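Local coordinates for secretory-abundant heat soluble protein 1 (Ramazzottius varieornatus, PDB 5XN9), which is secreted and acts as a molecular shield that helps protect the tardigrade under water-deficient conditions, forming a non-crystalline amorphous solid on drying, at residues W3-S14 with N38-K47; D91-V99 with I108-G116. All coordinates share one frame; numbering follows the deposited sequence. Where two conformers were deposited one is given.

Contact 1 (W3-S14 with N38-K47). With MG (magnesium ion), chain C; EDO (1,2-ethanediol), chain F; EDO (1,2-ethanediol), chain G.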
loop_
_atom_site.group_PDB
_atom_site.type_symbol
_atom_site.label_atom_id
_atom_site.label_comp_id
_atom_site.label_asym_id
_atom_site.label_seq_id
_atom_site.Cartn_x
_atom_site.Cartn_y
_atom_site.Cartn_z
ATOM N N TRP A 3 11.552 13.497 -4.812
ATOM C CA TRP A 3 11.625 12.286 -4.006
ATOM C C TRP A 3 11.680 12.555 -2.512
ATOM O O TRP A 3 11.710 11.601 -1.725
ATOM C CB TRP A 3 12.799 11.403 -4.449
ATOM C CG TRP A 3 12.503 10.736 -5.752
ATOM C CD1 TRP A 3 12.799 11.208 -6.998
ATOM C CD2 TRP A 3 11.832 9.485 -5.943
ATOM N NE1 TRP A 3 12.354 10.325 -7.957
ATOM C CE2 TRP A 3 11.761 9.257 -7.335
ATOM C CE3 TRP A 3 11.287 8.532 -5.073
ATOM C CZ2 TRP A 3 11.165 8.116 -7.877
ATOM C CZ3 TRP A 3 10.688 7.402 -5.612
ATOM C CH2 TRP A 3 10.640 7.201 -7.001
ATOM N N THR A 4 11.684 13.819 -2.100
ATOM C CA THR A 4 11.670 14.200 -0.696
ATOM C C THR A 4 10.602 15.266 -0.482
ATOM O O THR A 4 10.067 15.838 -1.434
ATOM C CB THR A 4 13.035 14.731 -0.232
ATOM O OG1 THR A 4 13.347 15.926 -0.955
ATOM C CG2 THR A 4 14.130 13.695 -0.466
ATOM N N GLY A 5 10.299 15.535 0.786
ATOM C CA GLY A 5 9.283 16.510 1.134
ATOM C C GLY A 5 8.312 15.990 2.173
ATOM O O GLY A 5 7.789 16.747 3.000
ATOM N N LYS A 6 8.059 14.686 2.121
ATOM C CA LYS A 6 7.246 13.969 3.091
ATOM C C LYS A 6 8.012 12.722 3.496
ATOM O O LYS A 6 8.731 12.141 2.683
ATOM C CB LYS A 6 5.918 13.512 2.469
ATOM C CG LYS A 6 5.128 14.609 1.766
ATOM C CD LYS A 6 4.468 15.525 2.766
ATOM C CE LYS A 6 3.533 16.517 2.082
ATOM N NZ LYS A 6 2.826 17.353 3.089
ATOM N N SER A 7 7.836 12.295 4.749
ATOM C CA SER A 7 8.631 11.177 5.253
ATOM C C SER A 7 8.340 9.885 4.502
ATOM O O SER A 7 9.223 9.026 4.392
ATOM C CB SER A 7 8.412 10.984 6.752
ATOM O OG SER A 7 7.070 10.640 7.025
ATOM N N TRP A 8 7.118 9.726 3.987
ATOM C CA TRP A 8 6.724 8.505 3.298
ATOM C C TRP A 8 7.124 8.483 1.828
ATOM O O TRP A 8 6.952 7.448 1.171
ATOM C CB TRP A 8 5.217 8.268 3.449
ATOM C CG TRP A 8 4.381 9.524 3.430
ATOM C CD1 TRP A 8 3.936 10.226 4.521
ATOM C CD2 TRP A 8 3.871 10.212 2.276
ATOM N NE1 TRP A 8 3.187 11.305 4.118
ATOM C CE2 TRP A 8 3.133 11.325 2.745
ATOM C CE3 TRP A 8 3.969 9.998 0.895
ATOM C CZ2 TRP A 8 2.490 12.217 1.881
ATOM C CZ3 TRP A 8 3.335 10.892 0.032
ATOM C CH2 TRP A 8 2.604 11.989 0.533
ATOM N N MET A 9 7.637 9.586 1.290
ATOM C CA MET A 9 8.158 9.554 -0.068
ATOM C C MET A 9 9.474 8.791 -0.100
ATOM O O MET A 9 10.259 8.818 0.856
ATOM C CB MET A 9 8.360 10.978 -0.593
ATOM C CG MET A 9 7.049 11.715 -0.784
ATOM S SD MET A 9 7.221 13.491 -1.049
ATOM C CE MET A 9 7.995 13.500 -2.664
ATOM N N GLY A 10 9.707 8.096 -1.199
ATOM C CA GLY A 10 10.955 7.399 -1.396
ATOM C C GLY A 10 10.726 6.030 -1.996
ATOM O O GLY A 10 9.639 5.710 -2.479
ATOM N N LYS A 11 11.783 5.223 -1.968
ATOM C CA LYS A 11 11.780 3.868 -2.499
ATOM C C LYS A 11 11.917 2.911 -1.327
ATOM O O LYS A 11 12.920 2.952 -0.606
ATOM C CB LYS A 11 12.943 3.674 -3.466
ATOM C CG LYS A 11 12.900 4.591 -4.659
ATOM C CD LYS A 11 13.982 4.195 -5.656
ATOM C CE LYS A 11 14.075 5.200 -6.770
ATOM N NZ LYS A 11 14.421 6.527 -6.206
ATOM N N TRP A 12 10.912 2.063 -1.138
ATOM C CA TRP A 12 10.809 1.197 0.028
ATOM C C TRP A 12 10.771 -0.256 -0.416
ATOM O O TRP A 12 10.125 -0.586 -1.411
ATOM C CB TRP A 12 9.526 1.506 0.798
ATOM C CG TRP A 12 9.419 2.937 1.199
ATOM C CD1 TRP A 12 8.705 3.923 0.570
ATOM C CD2 TRP A 12 10.052 3.553 2.322
ATOM N NE1 TRP A 12 8.854 5.115 1.243
ATOM C CE2 TRP A 12 9.682 4.917 2.317
ATOM C CE3 TRP A 12 10.902 3.086 3.332
ATOM C CZ2 TRP A 12 10.119 5.810 3.289
ATOM C CZ3 TRP A 12 11.338 3.975 4.293
ATOM C CH2 TRP A 12 10.947 5.326 4.265
ATOM N N GLU A 13 11.431 -1.129 0.347
ATOM C CA GLU A 13 11.527 -2.542 0.012
ATOM C C GLU A 13 11.140 -3.364 1.234
ATOM O O GLU A 13 11.535 -3.034 2.353
ATOM C CB GLU A 13 12.966 -2.868 -0.402
ATOM C CG GLU A 13 13.268 -4.333 -0.578
ATOM C CD GLU A 13 14.721 -4.571 -0.931
ATOM O OE1 GLU A 13 15.147 -5.743 -0.940
ATOM O OE2 GLU A 13 15.437 -3.584 -1.203
ATOM N N SER A 14 10.370 -4.432 1.019
ATOM C CA SER A 14 9.900 -5.244 2.138
ATOM C C SER A 14 11.048 -5.978 2.818
ATOM O O SER A 14 12.087 -6.257 2.213
ATOM C CB SER A 14 8.842 -6.245 1.673
ATOM O OG SER A 14 9.356 -7.126 0.693
ATOM N N ASN A 38 5.424 -13.926 2.154
ATOM C CA ASN A 38 6.159 -12.680 2.288
ATOM C C ASN A 38 7.059 -12.521 1.061
ATOM O O ASN A 38 8.276 -12.660 1.124
ATOM C CB ASN A 38 6.961 -12.655 3.591
ATOM C CG ASN A 38 7.674 -11.340 3.817
ATOM O OD1 ASN A 38 7.414 -10.354 3.133
ATOM N ND2 ASN A 38 8.579 -11.318 4.788
ATOM N N HIS A 39 6.449 -12.224 -0.080
ATOM C CA HIS A 39 7.217 -12.034 -1.300
ATOM C C HIS A 39 7.743 -10.611 -1.373
ATOM O O HIS A 39 7.076 -9.663 -0.947
ATOM C CB HIS A 39 6.367 -12.349 -2.526
ATOM C CG HIS A 39 6.078 -13.808 -2.686
ATOM N ND1 HIS A 39 6.922 -14.667 -3.360
ATOM C CD2 HIS A 39 5.051 -14.567 -2.234
ATOM C CE1 HIS A 39 6.420 -15.888 -3.326
ATOM N NE2 HIS A 39 5.286 -15.855 -2.647
ATOM N N LYS A 40 8.952 -10.472 -1.914
ATOM C CA LYS A 40 9.610 -9.174 -2.008
ATOM C C LYS A 40 8.720 -8.164 -2.719
ATOM O O LYS A 40 8.276 -8.388 -3.851
ATOM C CB LYS A 40 10.934 -9.343 -2.755
ATOM C CG LYS A 40 11.734 -8.067 -2.933
ATOM C CD LYS A 40 12.110 -7.441 -1.607
ATOM C CE LYS A 40 13.034 -8.330 -0.797
ATOM N NZ LYS A 40 13.640 -7.578 0.338
ATOM N N THR A 41 8.463 -7.054 -2.039
ATOM C CA THR A 41 7.517 -6.045 -2.486
ATOM C C THR A 41 8.190 -4.688 -2.392
ATOM O O THR A 41 8.907 -4.408 -1.425
ATOM C CB THR A 41 6.259 -6.063 -1.593
ATOM O OG1 THR A 41 5.644 -7.359 -1.674
ATOM C CG2 THR A 41 5.248 -4.976 -1.995
ATOM N N PHE A 42 7.956 -3.850 -3.394
ATOM C CA PHE A 42 8.502 -2.505 -3.432
ATOM C C PHE A 42 7.366 -1.495 -3.505
ATOM O O PHE A 42 6.401 -1.682 -4.256
ATOM C CB PHE A 42 9.415 -2.325 -4.650
ATOM C CG PHE A 42 10.586 -3.249 -4.664
ATOM C CD1 PHE A 42 10.475 -4.517 -5.211
ATOM C CD2 PHE A 42 11.804 -2.850 -4.138
ATOM C CE1 PHE A 42 11.567 -5.383 -5.225
ATOM C CE2 PHE A 42 12.896 -3.701 -4.152
ATOM C CZ PHE A 42 12.778 -4.972 -4.693
ATOM N N HIS A 43 7.483 -0.433 -2.717
ATOM C CA HIS A 43 6.618 0.739 -2.808
ATOM C C HIS A 43 7.505 1.923 -3.133
ATOM O O HIS A 43 8.455 2.203 -2.397
ATOM C CB HIS A 43 5.901 1.026 -1.484
ATOM C CG HIS A 43 4.848 0.025 -1.141
ATOM N ND1 HIS A 43 3.573 0.087 -1.657
ATOM C CD2 HIS A 43 4.882 -1.075 -0.351
ATOM C CE1 HIS A 43 2.865 -0.928 -1.199
ATOM N NE2 HIS A 43 3.635 -1.646 -0.401
ATOM N N LYS A 44 7.204 2.609 -4.230
ATOM C CA LYS A 44 7.902 3.826 -4.609
ATOM C C LYS A 44 6.874 4.944 -4.677
ATOM O O LYS A 44 5.880 4.835 -5.398
ATOM C CB LYS A 44 8.625 3.635 -5.946
ATOM C CG LYS A 44 9.648 2.513 -5.901
ATOM C CD LYS A 44 10.366 2.334 -7.228
ATOM C CE LYS A 44 11.282 1.111 -7.171
ATOM N NZ LYS A 44 11.901 0.758 -8.479
ATOM N N ILE A 45 7.097 6.003 -3.909
ATOM C CA ILE A 45 6.153 7.108 -3.817
ATOM C C ILE A 45 6.921 8.398 -4.065
ATOM O O ILE A 45 7.893 8.688 -3.355
ATOM C CB ILE A 45 5.439 7.151 -2.450
ATOM C CG1 ILE A 45 4.702 5.832 -2.163
ATOM C CG2 ILE A 45 4.470 8.315 -2.398
ATOM C CD1 ILE A 45 4.166 5.714 -0.743
ATOM N N TRP A 46 6.496 9.160 -5.073
ATOM C CA TRP A 46 7.167 10.402 -5.430
ATOM C C TRP A 46 6.139 11.404 -5.924
ATOM O O TRP A 46 4.981 11.065 -6.198
ATOM C CB TRP A 46 8.282 10.182 -6.459
ATOM C CG TRP A 46 7.837 9.813 -7.846
ATOM C CD1 TRP A 46 7.776 10.648 -8.933
ATOM C CD2 TRP A 46 7.446 8.517 -8.318
ATOM N NE1 TRP A 46 7.360 9.953 -10.043
ATOM C CE2 TRP A 46 7.155 8.643 -9.697
ATOM C CE3 TRP A 46 7.311 7.264 -7.712
ATOM C CZ2 TRP A 46 6.736 7.562 -10.478
ATOM C CZ3 TRP A 46 6.881 6.190 -8.492
ATOM C CH2 TRP A 46 6.603 6.351 -9.859
ATOM N N LYS A 47 6.562 12.659 -5.991
ATOM C CA LYS A 47 5.677 13.745 -6.376
ATOM C C LYS A 47 6.009 14.219 -7.782
ATOM O O LYS A 47 7.185 14.273 -8.175
ATOM C CB LYS A 47 5.774 14.906 -5.391
ATOM C CG LYS A 47 4.637 15.906 -5.508
ATOM C CD LYS A 47 4.717 16.959 -4.423
ATOM C CE LYS A 47 3.567 17.936 -4.538
ATOM N NZ LYS A 47 3.622 19.001 -3.493
HETATM MG MG MG C . 3.285 -3.262 0.555
HETATM C C1 EDO F . 14.077 15.935 -5.558
HETATM O O1 EDO F . 14.156 14.516 -5.423
HETATM C C2 EDO F . 13.943 16.565 -4.178
HETATM O O2 EDO F . 12.623 16.337 -3.676
HETATM C C1 EDO G . 14.680 8.034 -9.079
HETATM O O1 EDO G . 14.680 6.927 -9.989
HETATM C C2 EDO G . 16.059 8.170 -8.441
HETATM O O2 EDO G . 15.946 8.900 -7.214
HETATM O O HOH W 1 10.098 -9.419 1.782
#
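W3 and W46 form an offset stack. The six-membered ring of W3 lies 4.6 Å from the five-membered ring of W46, centroid to centroid, with planes 22° apart. W46 CB sits over the centre of the W3 six-membered ring, 3.5 Å from its centroid, as a CH-pi contact. A chi1 of 70° sets W46 CG between its own backbone N and carbonyl carbon, which swings the indole alongside W3.

At the other end, K40 NZ is gripped twice. It makes a salt bridge of 2.7 Å to E13 OE1, met on the anti side, and a hydrogen bond of 2.8 Å to S14 O. Bends at chi2 and chi3 curl the lysine back to reach both. E13 also lays CG against F42 CE2, 3.6 Å away. S14 OG accepts the T41 N-H at 2.9 Å. On the face away from E13 and F42, I45 CG2 meets the edge of the W8 ring, which comes from the preceding turn, and H43 NE2 binds magnesium.

Strands 10-14 and 42-47 run antiparallel. Strand 51-58 flanks 42-47, and strand 128-136 flanks 10-14. Y134 of strand 128-136 shares the magnesium, and H54 NE2 of strand 51-58 is hydrogen-bonded to H43 ND1.

Contact 2 (D91-V99 with I108-G116). With ZN (zinc ion), chain D.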
loop_
_atom_site.group_PDB
_atom_site.type_symbol
_atom_site.label_atom_id
_atom_site.label_comp_id
_atom_site.label_asym_id
_atom_site.label_seq_id
_atom_site.Cartn_x
_atom_site.Cartn_y
_atom_site.Cartn_z
ATOM N N ASP A 91 -2.214 12.047 7.710
ATOM C CA ASP A 91 -2.545 12.112 9.128
ATOM C C ASP A 91 -1.269 12.644 9.760
ATOM O O ASP A 91 -0.372 11.875 10.114
ATOM C CB ASP A 91 -2.931 10.746 9.674
ATOM C CG ASP A 91 -3.670 10.839 10.994
ATOM O OD1 ASP A 91 -3.299 11.695 11.826
ATOM O OD2 ASP A 91 -4.627 10.063 11.194
ATOM N N GLY A 92 -1.182 13.963 9.864
ATOM C CA GLY A 92 0.075 14.582 10.234
ATOM C C GLY A 92 1.143 14.170 9.242
ATOM O O GLY A 92 1.049 14.429 8.038
ATOM N N GLY A 93 2.159 13.489 9.749
ATOM C CA GLY A 93 3.313 13.025 9.010
ATOM C C GLY A 93 3.162 11.688 8.322
ATOM O O GLY A 93 4.076 11.273 7.599
ATOM N N ASN A 94 2.039 11.001 8.504
ATOM C CA ASN A 94 1.822 9.686 7.923
ATOM C C ASN A 94 0.838 9.762 6.765
ATOM O O ASN A 94 0.102 10.735 6.605
ATOM C CB ASN A 94 1.305 8.712 8.983
ATOM C CG ASN A 94 2.263 8.573 10.143
ATOM O OD1 ASN A 94 3.477 8.657 9.962
ATOM N ND2 ASN A 94 1.728 8.380 11.345
ATOM N N LEU A 95 0.840 8.713 5.951
ATOM C CA LEU A 95 -0.012 8.622 4.771
ATOM C C LEU A 95 -1.036 7.522 5.003
ATOM O O LEU A 95 -0.684 6.434 5.466
ATOM C CB LEU A 95 0.829 8.293 3.536
ATOM C CG LEU A 95 0.096 8.169 2.201
ATOM C CD1 LEU A 95 -0.485 9.512 1.754
ATOM C CD2 LEU A 95 1.026 7.600 1.138
ATOM N N LYS A 96 -2.300 7.807 4.697
ATOM C CA LYS A 96 -3.365 6.823 4.830
ATOM C C LYS A 96 -4.111 6.707 3.511
ATOM O O LYS A 96 -4.275 7.697 2.798
ATOM C CB LYS A 96 -4.351 7.218 5.939
ATOM C CG LYS A 96 -3.735 7.140 7.322
ATOM C CD LYS A 96 -4.760 7.323 8.426
ATOM C CE LYS A 96 -4.166 6.969 9.791
ATOM N NZ LYS A 96 -4.991 7.493 10.898
ATOM N N ALA A 97 -4.544 5.496 3.175
ATOM C CA ALA A 97 -5.420 5.282 2.032
ATOM C C ALA A 97 -6.699 4.604 2.497
ATOM O O ALA A 97 -6.659 3.598 3.228
ATOM C CB ALA A 97 -4.757 4.454 0.930
ATOM N N GLU A 98 -7.825 5.151 2.055
ATOM C CA GLU A 98 -9.145 4.561 2.250
ATOM C C GLU A 98 -9.529 3.860 0.952
ATOM O O GLU A 98 -9.612 4.504 -0.097
ATOM C CB GLU A 98 -10.159 5.672 2.523
ATOM C CG GLU A 98 -11.527 5.159 2.929
ATOM C CD GLU A 98 -11.589 4.763 4.390
ATOM O OE1 GLU A 98 -10.629 5.050 5.139
ATOM O OE2 GLU A 98 -12.615 4.171 4.782
ATOM N N VAL A 99 -9.742 2.548 1.011
ATOM C CA VAL A 99 -9.923 1.737 -0.190
ATOM C C VAL A 99 -11.296 1.070 -0.161
ATOM O O VAL A 99 -11.626 0.363 0.798
ATOM C CB VAL A 99 -8.805 0.698 -0.334
ATOM C CG1 VAL A 99 -9.056 -0.150 -1.549
ATOM C CG2 VAL A 99 -7.440 1.394 -0.426
ATOM N N ILE A 108 -10.999 -1.196 3.017
ATOM C CA ILE A 108 -9.649 -1.495 3.482
ATOM C C ILE A 108 -8.982 -0.197 3.909
ATOM O O ILE A 108 -9.108 0.829 3.230
ATOM C CB ILE A 108 -8.815 -2.165 2.369
ATOM C CG1 ILE A 108 -9.491 -3.447 1.874
ATOM C CG2 ILE A 108 -7.409 -2.475 2.858
ATOM C CD1 ILE A 108 -8.837 -4.025 0.644
ATOM N N HIS A 109 -8.298 -0.240 5.050
ATOM C CA HIS A 109 -7.456 0.856 5.508
ATOM C C HIS A 109 -6.000 0.486 5.285
ATOM O O HIS A 109 -5.565 -0.601 5.682
ATOM C CB HIS A 109 -7.676 1.119 7.000
ATOM C CG HIS A 109 -8.991 1.750 7.314
ATOM N ND1 HIS A 109 -9.448 1.914 8.605
ATOM C CD2 HIS A 109 -9.948 2.265 6.506
ATOM C CE1 HIS A 109 -10.636 2.494 8.577
ATOM N NE2 HIS A 109 -10.958 2.724 7.316
ATOM N N ASP A 110 -5.254 1.384 4.651
ATOM C CA ASP A 110 -3.810 1.270 4.537
ATOM C C ASP A 110 -3.201 2.453 5.272
ATOM O O ASP A 110 -3.711 3.572 5.186
ATOM C CB ASP A 110 -3.386 1.375 3.074
ATOM C CG ASP A 110 -3.478 0.062 2.341
ATOM O OD1 ASP A 110 -3.762 -0.967 2.991
ATOM O OD2 ASP A 110 -3.249 0.064 1.113
ATOM N N GLU A 111 -2.146 2.202 6.027
ATOM C CA GLU A 111 -1.414 3.281 6.669
ATOM C C GLU A 111 0.065 3.099 6.384
ATOM O O GLU A 111 0.568 1.973 6.345
ATOM C CB GLU A 111 -1.668 3.348 8.184
ATOM C CG GLU A 111 -0.902 4.470 8.885
ATOM C CD GLU A 111 -0.978 4.390 10.397
ATOM O OE1 GLU A 111 -1.554 5.308 11.011
ATOM O OE2 GLU A 111 -0.462 3.410 10.970
ATOM N N TYR A 112 0.749 4.213 6.156
ATOM C CA TYR A 112 2.193 4.233 5.943
ATOM C C TYR A 112 2.803 5.141 7.001
ATOM O O TYR A 112 2.561 6.352 6.994
ATOM C CB TYR A 112 2.532 4.773 4.549
ATOM C CG TYR A 112 1.948 3.953 3.425
ATOM C CD1 TYR A 112 0.608 4.078 3.071
ATOM C CD2 TYR A 112 2.737 3.052 2.712
ATOM C CE1 TYR A 112 0.066 3.318 2.046
ATOM C CE2 TYR A 112 2.201 2.286 1.683
ATOM C CZ TYR A 112 0.863 2.425 1.360
ATOM O OH TYR A 112 0.311 1.662 0.350
ATOM N N LYS A 113 3.603 4.563 7.897
ATOM C CA LYS A 113 4.145 5.281 9.042
ATOM C C LYS A 113 5.652 5.078 9.070
ATOM O O LYS A 113 6.126 3.943 9.201
ATOM C CB LYS A 113 3.502 4.751 10.327
ATOM C CG LYS A 113 4.064 5.297 11.624
ATOM C CD LYS A 113 3.362 4.616 12.796
ATOM C CE LYS A 113 4.009 4.928 14.144
ATOM N NZ LYS A 113 3.223 4.352 15.279
ATOM N N VAL A 114 6.402 6.170 8.950
ATOM C CA VAL A 114 7.853 6.116 8.828
ATOM C C VAL A 114 8.450 6.418 10.194
ATOM O O VAL A 114 8.312 7.530 10.712
ATOM C CB VAL A 114 8.366 7.078 7.747
ATOM C CG1 VAL A 114 9.887 7.144 7.775
ATOM C CG2 VAL A 114 7.873 6.633 6.380
ATOM N N ASN A 115 9.104 5.419 10.782
ATOM C CA ASN A 115 9.737 5.538 12.088
ATOM C C ASN A 115 11.162 6.062 11.991
ATOM O O ASN A 115 11.870 6.093 13.002
ATOM C CB ASN A 115 9.733 4.178 12.793
ATOM C CG ASN A 115 8.406 3.447 12.654
ATOM O OD1 ASN A 115 8.063 2.956 11.577
ATOM N ND2 ASN A 115 7.659 3.362 13.748
ATOM N N GLY A 116 11.587 6.487 10.804
ATOM C CA GLY A 116 12.975 6.813 10.551
ATOM C C GLY A 116 13.679 5.616 9.950
ATOM O O GLY A 116 13.695 4.542 10.558
HETATM ZN ZN ZN D . -12.536 3.901 6.745
HETATM O O HOH W 2 5.285 8.472 7.649
#
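This contact belongs to the beta hairpin of strands 94-101 and 106-114, with a zinc site on one face. E98 and H109 are a non-hydrogen-bonded pair, and both reach the metal. Zinc is bound by E98 OE2 at 2.0 Å and by H109 NE2 at 2.0 Å. The glutamate chain bends at chi2 (80°), which brings its carboxylate over toward the imidazole. The carboxylate and ring planes are 53° apart, with OE2 at the ring edge.

Next on the same face come K96 and E111, lying side by side. In the E111 conformer given, OE1 is 3.3 Å from K96 CE but 4.1 Å from K96 NZ, too far for a salt bridge. In the D91 conformer given, the ammonium of K96 makes a salt bridge from NZ to D91 OD2 at 2.6 Å; D91 has a second conformer, so this bond is less certain. D91 begins the type II' turn that leads into N94. Farther along, N94 OD1 accepts a water that also takes the V114 N-H.

The opposite face carries L95, A97, V99, I108, D110 and Y112. L95 CB and Y112 CB are 4.0 Å apart, and L95 CD2 meets Y112 CD1. V99 CB lies 3.9 Å from I108 CB. The phenol of Y112 bonds K121.

Six backbone bonds join the pairs L95-Y112, A97-D110 and V99-I108. Side chains alternate between the faces: L95, A97 and Y112 are buried, while H109 on the other face is exposed, as in the antiparallel barrel wall of fatty acid-binding proteins, the family this protein resembles.

Contact 1 closes before contact 2 opens along the chain, and their centres are about 12 Å apart. Both belong to the same antiparallel sheet. In its strand order, 128-136 and 118-125 separate strand 10-19 from strand 106-114. The two contacts also touch directly. The turn ahead of strand 10-19 reaches the hairpin: W8 CD1 lies 3.3 Å from G93 O, and S7 O lies 3.4 Å from V114 CG2. W8 also packs on L95. The turn of segment 3-14 thus touches a hairpin that lies apart from strand 10-19 in strand order, consistent with a sheet curled into a barrel like that of fatty acid-binding proteins. The magnesium and zinc sites belong to separate contacts.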